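Local coordinates for beta-xylosidase (PDB 4MLG), which probably hydrolyses xylo-oligosaccharides, releasing xylose, as a calcium-containing beta-propeller enzyme of glycoside hydrolase family 43, at residues A[100-103]-A[104-108]. Numbering follows the deposited sequence.
Sequences PLKD and QNDIF
D103 holds CG between its backbone N and its carbonyl carbon (chi1 52°), which turns the carboxylate back over the turn and sets OD1 among the amides of N105 and I107. D103 OD1 accepts from both: I107 N donates to D103 OD1 at 2.8 Å in a fairly straight bond, while that from N105 N is more bent, the two arriving from opposite faces of the carboxylate plane. The main chain closes the same loop. D106 N donates to D103 O in the type I turn from D103 to D106, and D103 N to I107 O at 2.8 Å with an angle of 166°. A water bridges D103 O and D106 OD1. Shortened to an alanine, D103 would lose the oxygen that both amides share, and the N-H groups of N105 and I107 would probably be left without that acceptor and the turn less firmly set.

Next to the turn, K102 pairs with F108 as an antiparallel non-hydrogen-bonded pair, their side chains on the same face of the sheet. K102 runs extended across F108 with CG centred over one face of the ring, 3.6 Å from its centroid, a CH-pi contact; farther along, K102 CE lies 3.6 Å from F108 CE2. L101 N sits at the ring edge, and W84 also meets the ring, with the planes inclined. K102 CD passes 3.6 Å from D106 OD1, but that carboxylate's salt bridge is to R81.

N105 ND2 of the turn donates to G131 O and N165 O of the second subunit. The loop thus forms the hairpin connection between strands 94-102 and 108-115 in a four-stranded antiparallel sheet of the propeller, and strand 81-91 pairs antiparallel on the other side of 94-102, where K102 hydrogen-bonds through the backbone to R81.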
# COMPACT_ATOMS: atom_id res chain seq x y z
N PRO A 100 9.83 9.13 -3.95
CA PRO A 100 8.90 8.73 -2.90
C PRO A 100 7.63 9.56 -2.97
O PRO A 100 7.69 10.75 -3.29
CB PRO A 100 9.68 9.06 -1.62
CG PRO A 100 10.52 10.22 -2.00
CD PRO A 100 10.85 10.07 -3.46
N LEU A 101 6.49 8.94 -2.69
CA LEU A 101 5.21 9.62 -2.79
C LEU A 101 4.13 8.80 -2.10
O LEU A 101 4.00 7.60 -2.34
CB LEU A 101 4.83 9.81 -4.27
CG LEU A 101 3.55 10.59 -4.59
CD1 LEU A 101 3.74 12.08 -4.38
CD2 LEU A 101 3.12 10.30 -6.02
N LYS A 102 3.37 9.44 -1.22
CA LYS A 102 2.24 8.78 -0.60
C LYS A 102 1.22 8.46 -1.68
O LYS A 102 0.92 9.30 -2.52
CB LYS A 102 1.60 9.68 0.47
CG LYS A 102 2.46 9.91 1.70
CD LYS A 102 1.68 10.69 2.75
CE LYS A 102 2.48 10.88 4.03
NZ LYS A 102 1.69 11.66 5.03
N ASP A 103 0.71 7.23 -1.67
CA ASP A 103 -0.32 6.85 -2.62
C ASP A 103 -1.66 7.46 -2.23
O ASP A 103 -1.73 8.34 -1.37
CB ASP A 103 -0.44 5.32 -2.73
CG ASP A 103 -0.61 4.65 -1.38
OD1 ASP A 103 -1.07 5.31 -0.42
OD2 ASP A 103 -0.28 3.44 -1.27
N GLN A 104 -2.73 7.00 -2.86
CA GLN A 104 -4.06 7.54 -2.58
C GLN A 104 -4.61 7.02 -1.25
O GLN A 104 -5.74 7.32 -0.88
CB GLN A 104 -5.00 7.25 -3.74
CG GLN A 104 -4.55 7.91 -5.04
CD GLN A 104 -5.31 7.42 -6.25
OE1 GLN A 104 -6.33 6.74 -6.13
NE2 GLN A 104 -4.81 7.76 -7.43
N ASN A 105 -3.79 6.25 -0.55
CA ASN A 105 -4.13 5.79 0.79
C ASN A 105 -3.20 6.40 1.83
O ASN A 105 -3.10 5.92 2.96
CB ASN A 105 -4.06 4.26 0.87
CG ASN A 105 -5.04 3.58 -0.07
OD1 ASN A 105 -4.64 2.87 -0.99
ND2 ASN A 105 -6.33 3.80 0.17
N ASP A 106 -2.51 7.47 1.43
CA ASP A 106 -1.52 8.15 2.27
C ASP A 106 -0.42 7.22 2.79
O ASP A 106 0.12 7.42 3.88
CB ASP A 106 -2.18 8.89 3.44
CG ASP A 106 -2.49 10.35 3.11
OD1 ASP A 106 -1.91 10.87 2.13
OD2 ASP A 106 -3.28 10.97 3.84
N ILE A 107 -0.10 6.19 2.01
CA ILE A 107 1.00 5.30 2.34
C ILE A 107 2.18 5.57 1.42
O ILE A 107 2.03 5.56 0.19
CB ILE A 107 0.59 3.82 2.22
CG1 ILE A 107 -0.64 3.53 3.08
CG2 ILE A 107 1.74 2.91 2.61
CD1 ILE A 107 -1.11 2.10 3.02
N PHE A 108 3.35 5.83 2.00
CA PHE A 108 4.53 6.16 1.19
C PHE A 108 4.97 5.00 0.32
O PHE A 108 5.26 3.91 0.81
CB PHE A 108 5.68 6.66 2.07
CG PHE A 108 5.88 8.15 2.02
CD1 PHE A 108 6.27 8.77 0.84
CD2 PHE A 108 5.68 8.93 3.14
CE1 PHE A 108 6.44 10.14 0.78
CE2 PHE A 108 5.86 10.30 3.10
CZ PHE A 108 6.24 10.91 1.92
O HOH W 1 -3.04 10.49 -0.28